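Local coordinates for protein betaine aldehyde dehydrogenase (Staphylococcus aureus subsp. aureus COL, PDB 4QTO) that catalyses the NAD-dependent oxidation of betaine aldehyde to glycine betaine, at residues Met25-Gln35 with Ile61-Asp71; Glu207-Phe217 with Ile230-Ser238. All coordinates share one frame; numbering follows the deposited sequence.

Contact 1: Met25-Gln35 with Ile61-Asp71; sequences MELLKHLSQRQ and IFTVSEGTKED
Phe62 reaches from strand 59-65 into the curl of Met25-Gln35. CB leads to a CG held anti to the backbone N (chi1 -154°), which aims the ring at the loop. Phe62 CD1 lies 3.8 Å from Leu28 CD2, the methyl that covers one ring face off centre in a CH-pi contact, 22° from the normal. Phe62 CE1 then meets Leu28 O, and the far edge points at two carbonyls close to the ring plane: Phe62 CZ is 3.4 Å from Leu31 O, and Phe62 CE2 is as near to Ser32 O. Ser32 O, buried here, has no hydrogen-bond partner in the model; the ring edge is what it faces. Beyond the ring the backbones join: Ser65 N donates to Gln33 O over 2.9 Å, nearly straight at 164°. Farther along, Gln35 OE1 accepts from Leu234 N, while Gln35 NE2 gives a hydrogen bond to Asp71 OD2 (3.2 Å), arriving from the carboxylate face opposite to Thr68 N; Ala45 N also binds this oxygen. The Thr68 N to Asp71 OD2 bond (3.1 Å) is matched by Asp71 N to Thr68 OG1 (3.2 Å). These reciprocal bonds form a capping box starting helix 69-85, while Ile61 and Phe62, both facing Ile52, make a classic beta bulge.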
loop_
_atom_site.group_PDB
_atom_site.type_symbol
_atom_site.label_atom_id
_atom_site.label_comp_id
_atom_site.label_asym_id
_atom_site.label_seq_id
_atom_site.Cartn_x
_atom_site.Cartn_y
_atom_site.Cartn_z
ATOM N N MET A 25 31.342 -16.399 -31.577
ATOM C CA MET A 25 32.114 -15.680 -32.603
ATOM C C MET A 25 31.306 -15.556 -33.904
ATOM O O MET A 25 31.541 -14.648 -34.712
ATOM C CB MET A 25 33.469 -16.370 -32.837
ATOM C CG MET A 25 34.354 -16.461 -31.584
ATOM S SD MET A 25 34.898 -14.876 -30.899
ATOM C CE MET A 25 36.020 -14.320 -32.185
ATOM N N GLU A 26 30.379 -16.488 -34.115
ATOM C CA GLU A 26 29.472 -16.440 -35.264
ATOM C C GLU A 26 28.372 -15.417 -35.001
ATOM O O GLU A 26 27.884 -14.759 -35.915
ATOM C CB GLU A 26 28.860 -17.818 -35.528
ATOM C CG GLU A 26 29.836 -18.856 -36.068
ATOM C CD GLU A 26 30.260 -18.595 -37.508
ATOM O OE1 GLU A 26 29.621 -17.775 -38.203
ATOM O OE2 GLU A 26 31.231 -19.236 -37.959
ATOM N N LEU A 27 27.949 -15.314 -33.751
ATOM C CA LEU A 27 26.956 -14.310 -33.353
ATOM C C LEU A 27 27.486 -12.903 -33.650
ATOM O O LEU A 27 26.723 -11.991 -34.077
ATOM C CB LEU A 27 26.674 -14.406 -31.854
ATOM C CG LEU A 27 26.206 -15.764 -31.310
ATOM C CD1 LEU A 27 26.046 -15.685 -29.790
ATOM C CD2 LEU A 27 24.916 -16.217 -31.990
ATOM N N LEU A 28 28.797 -12.737 -33.441
ATOM C CA LEU A 28 29.407 -11.448 -33.660
ATOM C C LEU A 28 29.337 -10.985 -35.098
ATOM O O LEU A 28 29.312 -9.787 -35.328
ATOM C CB LEU A 28 30.842 -11.390 -33.137
ATOM C CG LEU A 28 30.964 -11.454 -31.609
ATOM C CD1 LEU A 28 32.425 -11.466 -31.201
ATOM C CD2 LEU A 28 30.258 -10.282 -30.965
ATOM N N LYS A 29 29.218 -11.911 -36.050
ATOM C CA LYS A 29 29.163 -11.497 -37.445
ATOM C C LYS A 29 27.911 -10.678 -37.768
ATOM O O LYS A 29 27.900 -9.969 -38.756
ATOM C CB LYS A 29 29.376 -12.664 -38.422
ATOM C CG LYS A 29 28.280 -13.713 -38.511
ATOM C CD LYS A 29 28.700 -14.834 -39.475
ATOM C CE LYS A 29 27.617 -15.865 -39.815
ATOM N NZ LYS A 29 27.139 -16.663 -38.647
ATOM N N HIS A 30 26.869 -10.765 -36.941
ATOM C CA HIS A 30 25.648 -9.995 -37.185
ATOM C C HIS A 30 25.379 -8.893 -36.173
ATOM O O HIS A 30 24.415 -8.161 -36.317
ATOM C CB HIS A 30 24.439 -10.924 -37.210
ATOM C CG HIS A 30 24.543 -12.005 -38.238
ATOM N ND1 HIS A 30 24.358 -11.768 -39.581
ATOM C CD2 HIS A 30 24.818 -13.325 -38.122
ATOM C CE1 HIS A 30 24.520 -12.894 -40.253
ATOM N NE2 HIS A 30 24.806 -13.853 -39.391
ATOM N N LEU A 31 26.215 -8.776 -35.165
ATOM C CA LEU A 31 26.000 -7.782 -34.105
ATOM C C LEU A 31 26.399 -6.367 -34.543
ATOM O O LEU A 31 27.421 -6.168 -35.231
ATOM C CB LEU A 31 26.798 -8.166 -32.877
ATOM C CG LEU A 31 26.555 -7.348 -31.607
ATOM C CD1 LEU A 31 25.125 -7.572 -31.085
ATOM C CD2 LEU A 31 27.571 -7.732 -30.565
ATOM N N SER A 32 25.579 -5.385 -34.177
ATOM C CA SER A 32 25.882 -3.994 -34.490
ATOM C C SER A 32 27.155 -3.540 -33.793
ATOM O O SER A 32 27.499 -4.025 -32.718
ATOM C CB SER A 32 24.736 -3.081 -34.075
ATOM O OG SER A 32 25.067 -1.719 -34.301
ATOM N N GLN A 33 27.850 -2.605 -34.424
ATOM C CA GLN A 33 29.076 -2.040 -33.878
ATOM C C GLN A 33 28.864 -0.597 -33.448
ATOM O O GLN A 33 29.805 0.061 -33.007
ATOM C CB GLN A 33 30.157 -2.059 -34.949
ATOM C CG GLN A 33 30.598 -3.453 -35.373
ATOM C CD GLN A 33 31.649 -3.398 -36.471
ATOM O OE1 GLN A 33 32.820 -3.816 -36.287
ATOM N NE2 GLN A 33 31.274 -2.808 -37.597
ATOM N N ARG A 34 27.633 -0.118 -33.586
ATOM C CA ARG A 34 27.308 1.285 -33.397
ATOM C C ARG A 34 26.474 1.662 -32.200
ATOM O O ARG A 34 25.958 0.827 -31.486
ATOM C CB ARG A 34 26.545 1.739 -34.664
ATOM C CG ARG A 34 27.389 1.721 -35.939
ATOM C CD ARG A 34 26.572 2.258 -37.080
ATOM N NE ARG A 34 27.389 2.445 -38.261
ATOM C CZ ARG A 34 27.021 3.196 -39.300
ATOM N NH1 ARG A 34 27.838 3.333 -40.339
ATOM N NH2 ARG A 34 25.857 3.832 -39.307
ATOM N N GLN A 35 26.448 2.969 -31.962
ATOM C CA GLN A 35 25.608 3.560 -30.926
ATOM C C GLN A 35 24.188 3.609 -31.490
ATOM O O GLN A 35 23.984 3.465 -32.711
ATOM C CB GLN A 35 26.085 4.988 -30.648
ATOM C CG GLN A 35 27.525 5.042 -30.201
ATOM C CD GLN A 35 27.980 6.430 -29.825
ATOM O OE1 GLN A 35 28.127 6.721 -28.635
ATOM N NE2 GLN A 35 28.180 7.294 -30.816
ATOM N N ILE A 61 38.084 -9.422 -29.895
ATOM C CA ILE A 61 36.950 -10.152 -30.420
ATOM C C ILE A 61 35.958 -9.272 -31.201
ATOM O O ILE A 61 35.131 -9.813 -31.937
ATOM C CB ILE A 61 36.157 -10.889 -29.311
ATOM C CG1 ILE A 61 35.656 -9.898 -28.227
ATOM C CG2 ILE A 61 37.003 -12.024 -28.767
ATOM C CD1 ILE A 61 34.796 -10.477 -27.128
ATOM N N PHE A 62 36.028 -7.946 -31.038
ATOM C CA PHE A 62 35.055 -7.055 -31.682
ATOM C C PHE A 62 35.559 -5.629 -31.601
ATOM O O PHE A 62 36.399 -5.304 -30.768
ATOM C CB PHE A 62 33.712 -7.166 -30.952
ATOM C CG PHE A 62 32.496 -6.836 -31.792
ATOM C CD1 PHE A 62 32.186 -7.586 -32.917
ATOM C CD2 PHE A 62 31.604 -5.849 -31.397
ATOM C CE1 PHE A 62 31.034 -7.313 -33.668
ATOM C CE2 PHE A 62 30.474 -5.578 -32.139
ATOM C CZ PHE A 62 30.174 -6.316 -33.250
ATOM N N THR A 63 35.038 -4.780 -32.479
ATOM C CA THR A 63 35.408 -3.366 -32.479
ATOM C C THR A 63 34.112 -2.562 -32.539
ATOM O O THR A 63 33.272 -2.801 -33.417
ATOM C CB THR A 63 36.310 -3.014 -33.663
ATOM O OG1 THR A 63 37.530 -3.766 -33.555
ATOM C CG2 THR A 63 36.640 -1.516 -33.658
ATOM N N VAL A 64 33.960 -1.611 -31.619
ATOM C CA VAL A 64 32.758 -0.801 -31.551
ATOM C C VAL A 64 33.070 0.702 -31.600
ATOM O O VAL A 64 34.207 1.139 -31.362
ATOM C CB VAL A 64 31.952 -1.085 -30.253
ATOM C CG1 VAL A 64 31.558 -2.555 -30.192
ATOM C CG2 VAL A 64 32.762 -0.688 -29.033
ATOM N N SER A 65 32.043 1.485 -31.910
ATOM C CA SER A 65 32.176 2.939 -31.883
ATOM C C SER A 65 32.528 3.429 -30.488
ATOM O O SER A 65 32.080 2.865 -29.483
ATOM C CB SER A 65 30.875 3.614 -32.266
ATOM O OG SER A 65 30.540 3.315 -33.604
ATOM N N GLU A 66 33.354 4.474 -30.425
ATOM C CA GLU A 66 33.761 5.123 -29.152
ATOM C C GLU A 66 33.220 6.571 -29.291
ATOM O O GLU A 66 33.839 7.444 -29.929
ATOM C CB GLU A 66 35.259 5.107 -29.011
ATOM C CG GLU A 66 35.797 5.783 -27.755
ATOM C CD GLU A 66 35.766 4.897 -26.519
ATOM O OE1 GLU A 66 35.247 3.767 -26.536
ATOM O OE2 GLU A 66 36.410 5.329 -25.530
ATOM N N GLY A 67 32.040 6.782 -28.733
ATOM C CA GLY A 67 31.305 8.033 -28.872
ATOM C C GLY A 67 31.917 9.251 -28.209
ATOM O O GLY A 67 32.768 9.131 -27.323
ATOM N N THR A 68 31.458 10.419 -28.649
ATOM C CA THR A 68 31.925 11.673 -28.117
ATOM C C THR A 68 30.920 12.306 -27.155
ATOM O O THR A 68 29.741 11.921 -27.067
ATOM C CB THR A 68 32.173 12.694 -29.233
ATOM O OG1 THR A 68 30.926 13.070 -29.839
ATOM C CG2 THR A 68 33.093 12.124 -30.281
ATOM N N LYS A 69 31.372 13.333 -26.441
ATOM C CA LYS A 69 30.464 14.000 -25.515
ATOM C C LYS A 69 29.328 14.678 -26.281
ATOM O O LYS A 69 28.215 14.804 -25.738
ATOM C CB LYS A 69 31.217 14.985 -24.618
ATOM C CG LYS A 69 31.745 16.202 -25.294
ATOM C CD LYS A 69 32.487 17.047 -24.243
ATOM C CE LYS A 69 32.946 18.391 -24.795
ATOM N NZ LYS A 69 33.878 18.262 -25.944
ATOM N N GLU A 70 29.549 15.047 -27.542
ATOM C CA GLU A 70 28.495 15.633 -28.360
ATOM C C GLU A 70 27.451 14.580 -28.718
ATOM O O GLU A 70 26.271 14.892 -28.847
ATOM C CB GLU A 70 29.029 16.317 -29.605
ATOM C CG GLU A 70 29.827 17.597 -29.320
ATOM C CD GLU A 70 31.208 17.354 -28.739
ATOM O OE1 GLU A 70 31.835 16.300 -29.015
ATOM O OE2 GLU A 70 31.701 18.249 -28.021
ATOM N N ASP A 71 27.898 13.338 -28.947
ATOM C CA ASP A 71 26.941 12.233 -29.211
ATOM C C ASP A 71 26.044 12.046 -27.950
ATOM O O ASP A 71 24.808 11.905 -28.057
ATOM C CB ASP A 71 27.679 10.923 -29.494
ATOM C CG ASP A 71 28.394 10.902 -30.846
ATOM O OD1 ASP A 71 27.910 11.543 -31.799
ATOM O OD2 ASP A 71 29.426 10.186 -30.950
#

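Contact 2: Glu207-Phe217 with Ile230-Ser238; sequences EITPLTTIRVF and INLILGAGS
Helix 211-217 and strand 230-232 run nearly antiparallel, their short axes 9.7 Å apart at closest approach and 151° between their directions. That spacing leaves one layer of side chains between them, and the contact is apolar packing. At the C-terminal end of segment 207-217, Phe217 lies against the strand: Leu232 CB sits over the ring centre, 3.6 Å from the centroid and 8° off the normal, a CH-pi contact. Phe217 CE2 also touches Ile230 CB at 3.9 Å, the two side chains running antiparallel alongside one another. With CG anti to its backbone N (chi1 172°), Leu232 carries its two methyls up to the helix, where CD1 meets Thr213 CG2 at 3.8 Å and CD2 meets Ile214 CG1. Two residues on, Leu234 divides its branches toward the helix start: Leu234 CD1 lies 4.0 Å from Ile214 CD1, and Leu234 CD2 equally far from Pro210 CB. Near the start of segment 207-217, Glu207 CB rests 3.6 Å from Gly235 O, a carbonyl that accepts from Lys204 NZ. Gly235's backbone conformation would press a CB against the preceding carbonyl O. Strands 200-204 and 230-232 are parallel neighbours, making this the helix-to-second-strand packing of a Rossmann-fold beta-alpha-beta crossover.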
loop_
_atom_site.group_PDB
_atom_site.type_symbol
_atom_site.label_atom_id
_atom_site.label_comp_id
_atom_site.label_asym_id
_atom_site.label_seq_id
_atom_site.Cartn_x
_atom_site.Cartn_y
_atom_site.Cartn_z
ATOM N N GLU A 207 32.769 0.516 -20.883
ATOM C CA GLU A 207 33.487 0.614 -22.141
ATOM C C GLU A 207 34.113 -0.712 -22.540
ATOM O O GLU A 207 34.279 -0.982 -23.711
ATOM C CB GLU A 207 34.539 1.748 -22.088
ATOM C CG GLU A 207 35.651 1.554 -21.096
ATOM C CD GLU A 207 35.313 1.989 -19.690
ATOM O OE1 GLU A 207 34.131 2.328 -19.376
ATOM O OE2 GLU A 207 36.270 1.988 -18.886
ATOM N N ILE A 208 34.436 -1.557 -21.570
ATOM C CA ILE A 208 35.085 -2.819 -21.882
ATOM C C ILE A 208 34.164 -4.015 -22.150
ATOM O O ILE A 208 34.623 -5.041 -22.632
ATOM C CB ILE A 208 36.137 -3.218 -20.812
ATOM C CG1 ILE A 208 35.545 -3.257 -19.413
ATOM C CG2 ILE A 208 37.309 -2.235 -20.823
ATOM C CD1 ILE A 208 36.493 -3.875 -18.393
ATOM N N THR A 209 32.870 -3.862 -21.848
ATOM C CA THR A 209 31.878 -4.958 -22.020
ATOM C C THR A 209 30.547 -4.473 -22.606
ATOM O O THR A 209 29.523 -4.474 -21.935
ATOM C CB THR A 209 31.567 -5.608 -20.662
ATOM O OG1 THR A 209 31.063 -4.594 -19.754
ATOM C CG2 THR A 209 32.795 -6.283 -20.076
ATOM N N PRO A 210 30.531 -4.067 -23.885
ATOM C CA PRO A 210 29.294 -3.548 -24.467
ATOM C C PRO A 210 28.441 -4.559 -25.235
ATOM O O PRO A 210 27.349 -4.203 -25.682
ATOM C CB PRO A 210 29.839 -2.557 -25.496
ATOM C CG PRO A 210 31.069 -3.233 -25.989
ATOM C CD PRO A 210 31.689 -3.870 -24.774
ATOM N N LEU A 211 28.898 -5.799 -25.378
ATOM C CA LEU A 211 28.273 -6.706 -26.361
ATOM C C LEU A 211 26.803 -7.057 -26.128
ATOM O O LEU A 211 25.969 -6.870 -27.029
ATOM C CB LEU A 211 29.092 -7.969 -26.550
ATOM C CG LEU A 211 30.543 -7.725 -26.938
ATOM C CD1 LEU A 211 31.253 -9.064 -27.113
ATOM C CD2 LEU A 211 30.693 -6.896 -28.188
ATOM N N THR A 212 26.470 -7.565 -24.948
ATOM C CA THR A 212 25.078 -7.922 -24.714
ATOM C C THR A 212 24.169 -6.685 -24.638
ATOM O O THR A 212 22.962 -6.788 -24.885
ATOM C CB THR A 212 24.910 -8.784 -23.457
ATOM O OG1 THR A 212 25.514 -8.088 -22.359
ATOM C CG2 THR A 212 25.488 -10.166 -23.651
ATOM N N THR A 213 24.720 -5.522 -24.286
ATOM C CA THR A 213 23.923 -4.288 -24.221
ATOM C C THR A 213 23.537 -3.831 -25.650
ATOM O O THR A 213 22.407 -3.421 -25.922
ATOM C CB THR A 213 24.607 -3.203 -23.379
ATOM O OG1 THR A 213 24.898 -3.727 -22.063
ATOM C CG2 THR A 213 23.722 -1.980 -23.247
ATOM N N ILE A 214 24.495 -3.904 -26.563
ATOM C CA ILE A 214 24.197 -3.634 -27.963
ATOM C C ILE A 214 23.098 -4.610 -28.399
ATOM O O ILE A 214 22.114 -4.208 -29.031
ATOM C CB ILE A 214 25.462 -3.820 -28.835
ATOM C CG1 ILE A 214 26.487 -2.717 -28.551
ATOM C CG2 ILE A 214 25.078 -3.802 -30.314
ATOM C CD1 ILE A 214 27.854 -2.998 -29.153
ATOM N N ARG A 215 23.240 -5.901 -28.057
ATOM C CA ARG A 215 22.230 -6.894 -28.500
ATOM C C ARG A 215 20.856 -6.581 -27.946
ATOM O O ARG A 215 19.863 -6.661 -28.696
ATOM C CB ARG A 215 22.663 -8.321 -28.145
ATOM C CG ARG A 215 21.751 -9.398 -28.687
ATOM C CD ARG A 215 21.785 -9.454 -30.204
ATOM N NE ARG A 215 20.899 -10.535 -30.694
ATOM C CZ ARG A 215 19.855 -10.368 -31.492
ATOM N NH1 ARG A 215 19.571 -9.187 -32.047
ATOM N NH2 ARG A 215 19.112 -11.422 -31.811
ATOM N N VAL A 216 20.764 -6.213 -26.664
ATOM C CA VAL A 216 19.440 -5.933 -26.093
ATOM C C VAL A 216 18.818 -4.691 -26.764
ATOM O O VAL A 216 17.592 -4.638 -26.923
ATOM C CB VAL A 216 19.419 -5.868 -24.551
ATOM C CG1 VAL A 216 19.946 -4.540 -24.038
ATOM C CG2 VAL A 216 18.017 -6.094 -24.084
ATOM N N PHE A 217 19.636 -3.695 -27.146
ATOM C CA PHE A 217 19.110 -2.550 -27.889
ATOM C C PHE A 217 18.544 -2.996 -29.246
ATOM O O PHE A 217 17.501 -2.493 -29.675
ATOM C CB PHE A 217 20.093 -1.409 -28.010
ATOM C CG PHE A 217 19.981 -0.440 -26.877
ATOM C CD1 PHE A 217 20.490 -0.752 -25.629
ATOM C CD2 PHE A 217 19.317 0.754 -27.067
ATOM C CE1 PHE A 217 20.325 0.130 -24.570
ATOM C CE2 PHE A 217 19.178 1.656 -26.019
ATOM C CZ PHE A 217 19.671 1.344 -24.784
ATOM N N ILE A 230 14.594 5.381 -26.267
ATOM C CA ILE A 230 15.759 4.602 -25.853
ATOM C C ILE A 230 16.970 5.043 -26.664
ATOM O O ILE A 230 16.878 5.299 -27.872
ATOM C CB ILE A 230 15.542 3.076 -25.957
ATOM C CG1 ILE A 230 15.280 2.620 -27.397
ATOM C CG2 ILE A 230 14.415 2.660 -25.035
ATOM C CD1 ILE A 230 15.172 1.113 -27.554
ATOM N N ASN A 231 18.115 5.177 -26.002
ATOM C CA ASN A 231 19.342 5.559 -26.659
ATOM C C ASN A 231 20.510 4.845 -25.969
ATOM O O ASN A 231 20.503 4.657 -24.728
ATOM C CB ASN A 231 19.598 7.066 -26.579
ATOM C CG ASN A 231 18.416 7.907 -27.035
ATOM O OD1 ASN A 231 18.340 8.324 -28.199
ATOM N ND2 ASN A 231 17.476 8.129 -26.135
ATOM N N LEU A 232 21.487 4.461 -26.768
ATOM C CA LEU A 232 22.680 3.760 -26.334
ATOM C C LEU A 232 23.917 4.530 -26.772
ATOM O O LEU A 232 24.142 4.742 -27.976
ATOM C CB LEU A 232 22.701 2.346 -26.966
ATOM C CG LEU A 232 23.968 1.498 -26.788
ATOM C CD1 LEU A 232 24.232 1.194 -25.336
ATOM C CD2 LEU A 232 23.901 0.193 -27.595
ATOM N N ILE A 233 24.719 4.934 -25.800
ATOM C CA ILE A 233 26.004 5.575 -26.040
ATOM C C ILE A 233 27.072 4.554 -25.699
ATOM O O ILE A 233 26.934 3.808 -24.716
ATOM C CB ILE A 233 26.151 6.808 -25.137
ATOM C CG1 ILE A 233 25.165 7.893 -25.564
ATOM C CG2 ILE A 233 27.578 7.353 -25.161
ATOM C CD1 ILE A 233 25.342 8.441 -26.946
ATOM N N LEU A 234 28.151 4.531 -26.469
ATOM C CA LEU A 234 29.227 3.609 -26.228
ATOM C C LEU A 234 30.492 4.423 -26.023
ATOM O O LEU A 234 30.805 5.291 -26.840
ATOM C CB LEU A 234 29.429 2.668 -27.403
ATOM C CG LEU A 234 28.259 1.747 -27.775
ATOM C CD1 LEU A 234 28.531 0.985 -29.060
ATOM C CD2 LEU A 234 27.926 0.774 -26.664
ATOM N N GLY A 235 31.204 4.130 -24.974
ATOM C CA GLY A 235 32.470 4.821 -24.800
ATOM C C GLY A 235 32.961 4.968 -23.400
ATOM O O GLY A 235 32.329 4.539 -22.473
ATOM N N ALA A 236 34.088 5.649 -23.307
ATOM C CA ALA A 236 34.779 5.931 -22.053
ATOM C C ALA A 236 34.004 6.805 -21.113
ATOM O O ALA A 236 33.521 7.878 -21.503
ATOM C CB ALA A 236 36.091 6.640 -22.370
ATOM N N GLY A 237 33.924 6.374 -19.848
ATOM C CA GLY A 237 33.272 7.173 -18.835
ATOM C C GLY A 237 34.028 8.498 -18.729
ATOM O O GLY A 237 33.430 9.551 -18.526
ATOM N N SER A 238 35.347 8.460 -18.919
ATOM C CA SER A 238 36.162 9.671 -18.854
ATOM C C SER A 238 35.845 10.719 -19.943
ATOM O O SER A 238 36.174 11.900 -19.760
ATOM C CB SER A 238 37.657 9.310 -18.909
ATOM O OG SER A 238 37.991 8.732 -20.163
#

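Overall arrangement
Contacts 1 and 2 follow one another along the chain, yet their centres lie only 8 Å apart and they meet directly. Two probable hydrogen bonds join them through Leu234: Gly67 N reaches Leu234 O over 2.7 Å, and Leu234 N reaches Gln35 OE1 over 3.1 Å. Gln35 thus serves both contacts, its amide nitrogen turned to 61-71 and its oxygen to 230-238. Leu31 and Phe62 of contact 1 also touch helix 211-223, through Ile214 and Leu211 respectively, so both segments of contact 1 pack against the crossover helix. A bound PEG lies about 4 Å from the Ser32 side chain and about 7 Å from that of Ile214.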